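Local coordinates for CRISPR-associated protein CasA/Cse1 (Thermus thermophilus, PDB 4AN8) that serves as the large CasA (Cse1) subunit of the type I-E Cascade ribonucleoprotein complex, which probably uses CRISPR RNA to target invading nucleic acids, at residues 43-48 / 54-59; 59-64 / 205-210. All blocks are in the same frame, centred on the assembly; numbering follows the deposited sequence.

Contact 1: residues 43-48 / 54-59; sequences ARIETP and AVLHRL
Ile45 reaches from the short strand 44-45 onto helix 50-67 and fits between Leu56 and His57, which follow one another on the helix. The tight part lies at the end of its longer branch. With CG1 turned beside the backbone N (chi1 -80°) and the chain then extended, Ile45 CD1 is carried over the middle of one face of the imidazole, 4.0 Å from the centroid of the His57 ring, a CH-pi contact only 10° off the ring normal. Ile45 CD1 also rests 3.8 Å from Leu56 CB, while the other branch sends Ile45 CG2 to within 3.9 Å of Leu56 CD1. Toward Arg44 the packing gives way to water: a single molecule accepts a hydrogen bond from Ile45 N at 3.1 Å and bonds in the ring plane to His57 NE2 at 3.0 Å. The other ring nitrogen, ND1, is hydrogen-bonded to the carbonyl of Glu53 one helical turn earlier; polar partners at both nitrogens are consistent with a fixed ring orientation. Strand 44-45 is an outer strand of a small antiparallel sheet beside strand 19-23, whose Val21 and Pro20 touch Ile45 and Leu56; helix 199-206 packs against His57 through Leu199, Thr202 and Leu203.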
loop_
_atom_site.group_PDB
_atom_site.type_symbol
_atom_site.label_atom_id
_atom_site.label_comp_id
_atom_site.label_asym_id
_atom_site.label_seq_id
_atom_site.Cartn_x
_atom_site.Cartn_y
_atom_site.Cartn_z
ATOM N N ALA A 43 9.548 7.651 15.880
ATOM C CA ALA A 43 9.517 8.370 14.613
ATOM C C ALA A 43 8.540 7.674 13.673
ATOM O O ALA A 43 7.792 8.319 12.931
ATOM C CB ALA A 43 10.931 8.446 13.981
ATOM N N ARG A 44 8.543 6.349 13.712
ATOM C CA ARG A 44 7.684 5.570 12.831
ATOM C C ARG A 44 7.855 4.072 13.072
ATOM O O ARG A 44 8.785 3.633 13.766
ATOM C CB ARG A 44 8.028 5.866 11.373
ATOM C CG ARG A 44 9.459 5.572 11.043
ATOM C CD ARG A 44 9.728 5.728 9.569
ATOM N NE ARG A 44 11.137 5.519 9.269
ATOM C CZ ARG A 44 12.049 6.491 9.257
ATOM N NH1 ARG A 44 11.701 7.748 9.524
ATOM N NH2 ARG A 44 13.311 6.208 8.971
ATOM N N ILE A 45 6.942 3.302 12.492
ATOM C CA ILE A 45 7.115 1.875 12.375
ATOM C C ILE A 45 8.149 1.673 11.291
ATOM O O ILE A 45 8.046 2.274 10.217
ATOM C CB ILE A 45 5.796 1.200 12.008
ATOM C CG1 ILE A 45 4.941 1.051 13.272
ATOM C CG2 ILE A 45 6.060 -0.147 11.372
ATOM C CD1 ILE A 45 3.581 0.575 13.008
ATOM N N GLU A 46 9.152 0.853 11.591
ATOM C CA GLU A 46 10.358 0.755 10.793
ATOM C C GLU A 46 10.657 -0.688 10.381
ATOM O O GLU A 46 11.132 -1.504 11.182
ATOM C CB GLU A 46 11.541 1.321 11.578
ATOM C CG GLU A 46 12.900 1.174 10.884
ATOM C CD GLU A 46 13.079 2.110 9.695
ATOM O OE1 GLU A 46 12.147 2.884 9.365
ATOM O OE2 GLU A 46 14.171 2.077 9.092
ATOM N N THR A 47 10.414 -0.996 9.119
ATOM C CA THR A 47 10.647 -2.331 8.629
ATOM C C THR A 47 11.087 -2.261 7.176
ATOM O O THR A 47 10.661 -1.372 6.441
ATOM C CB THR A 47 9.357 -3.201 8.764
ATOM O OG1 THR A 47 9.508 -4.395 7.990
ATOM C CG2 THR A 47 8.119 -2.416 8.272
ATOM N N PRO A 48 11.951 -3.189 6.754
ATOM C CA PRO A 48 12.281 -3.241 5.329
ATOM C C PRO A 48 11.082 -3.656 4.468
ATOM O O PRO A 48 11.008 -3.268 3.307
ATOM C CB PRO A 48 13.394 -4.296 5.255
ATOM C CG PRO A 48 13.235 -5.118 6.477
ATOM C CD PRO A 48 12.683 -4.193 7.541
ATOM N N ALA A 54 2.424 -1.852 6.340
ATOM C CA ALA A 54 1.004 -1.617 6.061
ATOM C C ALA A 54 0.125 -2.269 7.122
ATOM O O ALA A 54 -0.719 -1.605 7.722
ATOM C CB ALA A 54 0.625 -2.134 4.692
ATOM N N VAL A 55 0.362 -3.557 7.369
ATOM C CA VAL A 55 -0.490 -4.308 8.294
ATOM C C VAL A 55 -0.287 -3.925 9.746
ATOM O O VAL A 55 -1.244 -3.943 10.509
ATOM C CB VAL A 55 -0.368 -5.839 8.156
ATOM C CG1 VAL A 55 -0.800 -6.275 6.810
ATOM C CG2 VAL A 55 1.053 -6.328 8.484
ATOM N N LEU A 56 0.925 -3.539 10.132
ATOM C CA LEU A 56 1.145 -3.101 11.507
ATOM C C LEU A 56 0.322 -1.837 11.814
ATOM O O LEU A 56 -0.336 -1.766 12.863
ATOM C CB LEU A 56 2.632 -2.914 11.811
ATOM C CG LEU A 56 3.501 -4.183 11.776
ATOM C CD1 LEU A 56 5.017 -3.869 11.768
ATOM C CD2 LEU A 56 3.154 -5.096 12.908
ATOM N N HIS A 57 0.302 -0.877 10.888
ATOM C CA HIS A 57 -0.571 0.289 11.040
ATOM C C HIS A 57 -2.039 -0.095 11.065
ATOM O O HIS A 57 -2.796 0.478 11.846
ATOM C CB HIS A 57 -0.381 1.304 9.912
ATOM C CG HIS A 57 0.884 2.077 10.010
ATOM N ND1 HIS A 57 2.042 1.688 9.370
ATOM C CD2 HIS A 57 1.194 3.202 10.699
ATOM C CE1 HIS A 57 3.005 2.549 9.651
ATOM N NE2 HIS A 57 2.513 3.480 10.445
ATOM N N ARG A 58 -2.451 -1.033 10.208
ATOM C CA ARG A 58 -3.883 -1.395 10.127
ATOM C C ARG A 58 -4.379 -2.107 11.389
ATOM O O ARG A 58 -5.496 -1.872 11.830
ATOM C CB ARG A 58 -4.215 -2.210 8.863
ATOM C CG ARG A 58 -3.928 -1.454 7.559
ATOM C CD ARG A 58 -3.717 -2.389 6.341
ATOM N NE ARG A 58 -4.938 -3.126 6.005
ATOM C CZ ARG A 58 -5.962 -2.606 5.333
ATOM N NH1 ARG A 58 -5.909 -1.348 4.930
ATOM N NH2 ARG A 58 -7.045 -3.340 5.077
ATOM N N LEU A 59 -3.544 -2.963 11.966
ATOM C CA LEU A 59 -3.842 -3.563 13.260
ATOM C C LEU A 59 -3.968 -2.488 14.381
ATOM O O LEU A 59 -4.936 -2.484 15.151
ATOM C CB LEU A 59 -2.794 -4.608 13.608
ATOM C CG LEU A 59 -2.987 -5.295 14.968
ATOM C CD1 LEU A 59 -4.373 -5.944 15.066
ATOM C CD2 LEU A 59 -1.873 -6.349 15.239
HETATM O O HOH W 1 4.909 5.143 11.076
#

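Contact 2: residues 59-64 / 205-210; sequences LLLAVL and LNLVPY
An inverse gamma turn centred on Leu207, following helix 199-206, presents its leucine to the side of helix 50-67. The tightest approach is between methyls, Leu61 CD2 meeting Leu207 CD2 at 3.6 Å, with Leu207 CG close behind. Because Leu207 CG stands anti to the carbonyl carbon (chi1 -83°) and the rest of the chain is extended, Leu207 CD2 is brought in to the helix, where it also lies 4.0 Å from Leu64 CB. This one methyl of Leu207 thus touches two residues a turn apart on the same side of the helix. The second methyl of Leu61, CD1, packs 3.9 Å from Asn206 CB, so the asparagine offers its aliphatic carbon here while its amide leads away: Asn206 ND2 is hydrogen-bonded to the carbonyls of Pro194 and Thr202. No hydrogen bond crosses between the segments, and all four touching residues are buried. Farther along, Tyr210 stacks its ring with that of His65, and its OH is hydrogen-bonded to Arg66 and Asp215, continuing the attachment past the leucines. The kink after helix 199-206 is that of an inverse gamma turn, closed by a weak hydrogen bond from Val208 N to Asn206 O, with its central leucine packed against helix 50-67.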
loop_
_atom_site.group_PDB
_atom_site.type_symbol
_atom_site.label_atom_id
_atom_site.label_comp_id
_atom_site.label_asym_id
_atom_site.label_seq_id
_atom_site.Cartn_x
_atom_site.Cartn_y
_atom_site.Cartn_z
ATOM N N LEU A 59 -3.544 -2.963 11.966
ATOM C CA LEU A 59 -3.842 -3.563 13.260
ATOM C C LEU A 59 -3.968 -2.488 14.381
ATOM O O LEU A 59 -4.936 -2.484 15.151
ATOM C CB LEU A 59 -2.794 -4.608 13.608
ATOM C CG LEU A 59 -2.987 -5.295 14.968
ATOM C CD1 LEU A 59 -4.373 -5.944 15.066
ATOM C CD2 LEU A 59 -1.873 -6.349 15.239
ATOM N N LEU A 60 -3.010 -1.563 14.450
ATOM C CA LEU A 60 -3.075 -0.501 15.451
ATOM C C LEU A 60 -4.341 0.339 15.282
ATOM O O LEU A 60 -5.010 0.660 16.267
ATOM C CB LEU A 60 -1.846 0.419 15.396
ATOM C CG LEU A 60 -0.544 -0.281 15.800
ATOM C CD1 LEU A 60 0.603 0.696 15.776
ATOM C CD2 LEU A 60 -0.679 -0.962 17.163
ATOM N N LEU A 61 -4.641 0.711 14.035
ATOM C CA LEU A 61 -5.855 1.462 13.722
ATOM C C LEU A 61 -7.134 0.703 14.114
ATOM O O LEU A 61 -8.077 1.300 14.616
ATOM C CB LEU A 61 -5.897 1.810 12.243
ATOM C CG LEU A 61 -4.801 2.797 11.841
ATOM C CD1 LEU A 61 -4.534 2.718 10.307
ATOM C CD2 LEU A 61 -5.181 4.211 12.279
ATOM N N ALA A 62 -7.162 -0.608 13.862
ATOM C CA ALA A 62 -8.307 -1.421 14.243
ATOM C C ALA A 62 -8.514 -1.277 15.741
ATOM O O ALA A 62 -9.612 -0.968 16.192
ATOM C CB ALA A 62 -8.077 -2.901 13.883
ATOM N N VAL A 63 -7.445 -1.487 16.509
ATOM C CA VAL A 63 -7.539 -1.359 17.949
ATOM C C VAL A 63 -8.022 0.039 18.380
ATOM O O VAL A 63 -8.907 0.155 19.225
ATOM C CB VAL A 63 -6.218 -1.710 18.663
ATOM C CG1 VAL A 63 -6.366 -1.441 20.135
ATOM C CG2 VAL A 63 -5.860 -3.193 18.434
ATOM N N LEU A 64 -7.441 1.089 17.803
ATOM C CA LEU A 64 -7.822 2.461 18.144
ATOM C C LEU A 64 -9.285 2.755 17.874
ATOM O O LEU A 64 -9.977 3.306 18.728
ATOM C CB LEU A 64 -6.972 3.484 17.385
ATOM C CG LEU A 64 -5.553 3.673 17.922
ATOM C CD1 LEU A 64 -4.632 4.385 16.925
ATOM C CD2 LEU A 64 -5.601 4.394 19.299
ATOM N N LEU A 205 -3.301 10.754 11.264
ATOM C CA LEU A 205 -3.513 11.061 9.864
ATOM C C LEU A 205 -4.268 9.950 9.131
ATOM O O LEU A 205 -4.778 10.174 8.036
ATOM C CB LEU A 205 -2.181 11.354 9.170
ATOM C CG LEU A 205 -1.472 12.643 9.601
ATOM C CD1 LEU A 205 0.013 12.593 9.282
ATOM C CD2 LEU A 205 -2.140 13.856 8.981
ATOM N N ASN A 206 -4.351 8.764 9.739
ATOM C CA ASN A 206 -5.055 7.635 9.121
ATOM C C ASN A 206 -6.328 7.264 9.869
ATOM O O ASN A 206 -7.023 6.327 9.470
ATOM C CB ASN A 206 -4.143 6.402 9.017
ATOM C CG ASN A 206 -3.083 6.553 7.942
ATOM O OD1 ASN A 206 -3.300 6.166 6.798
ATOM N ND2 ASN A 206 -1.942 7.151 8.302
ATOM N N LEU A 207 -6.632 8.009 10.938
ATOM C CA LEU A 207 -7.836 7.738 11.731
ATOM C C LEU A 207 -9.059 8.434 11.175
ATOM O O LEU A 207 -9.548 9.400 11.752
ATOM C CB LEU A 207 -7.666 8.137 13.196
ATOM C CG LEU A 207 -6.967 7.154 14.123
ATOM C CD1 LEU A 207 -6.828 7.793 15.495
ATOM C CD2 LEU A 207 -7.751 5.867 14.217
ATOM N N VAL A 208 -9.555 7.909 10.060
ATOM C CA VAL A 208 -10.731 8.419 9.379
ATOM C C VAL A 208 -11.978 8.274 10.268
ATOM O O VAL A 208 -12.142 7.248 10.957
ATOM C CB VAL A 208 -10.902 7.659 8.047
ATOM C CG1 VAL A 208 -12.163 8.134 7.264
ATOM C CG2 VAL A 208 -9.607 7.797 7.200
ATOM N N PRO A 209 -12.842 9.309 10.278
ATOM C CA PRO A 209 -14.039 9.291 11.134
ATOM C C PRO A 209 -14.748 7.974 11.021
ATOM O O PRO A 209 -14.961 7.467 9.916
ATOM C CB PRO A 209 -14.892 10.439 10.582
ATOM C CG PRO A 209 -13.800 11.483 10.187
ATOM C CD PRO A 209 -12.606 10.641 9.679
ATOM N N TYR A 210 -15.082 7.413 12.176
ATOM C CA TYR A 210 -15.567 6.051 12.258
ATOM C C TYR A 210 -16.719 5.969 13.239
ATOM O O TYR A 210 -16.701 6.654 14.256
ATOM C CB TYR A 210 -14.437 5.177 12.776
ATOM C CG TYR A 210 -14.804 3.735 13.097
ATOM C CD1 TYR A 210 -14.958 2.800 12.085
ATOM C CD2 TYR A 210 -14.939 3.307 14.420
ATOM C CE1 TYR A 210 -15.272 1.486 12.363
ATOM C CE2 TYR A 210 -15.246 1.989 14.717
ATOM C CZ TYR A 210 -15.408 1.081 13.681
ATOM O OH TYR A 210 -15.709 -0.233 13.946
#

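From the N terminus the chain passes through strands 19-23 and 26-30 and helix 32-37 before entering strand 44-45. Contact 1 closes a short loop, with five residues between its segments, folding helix 50-67 back on the strand that precedes it. Contact 2 opens on the same helix and closes a far longer excursion of 140 intervening residues, returning at the end of helix 199-206. The two loops follow in series, neither nesting nor crossing, and their ranges overlap at Leu59, which takes part in neither contact. Their centres are 13 Å apart, and packing joins them where Ile45 CD1 lies 4.1 Å from Leu60 CD1. Helix 50-67 therefore links the N-terminal three-stranded sheet to helix 199-206 and its exit loop.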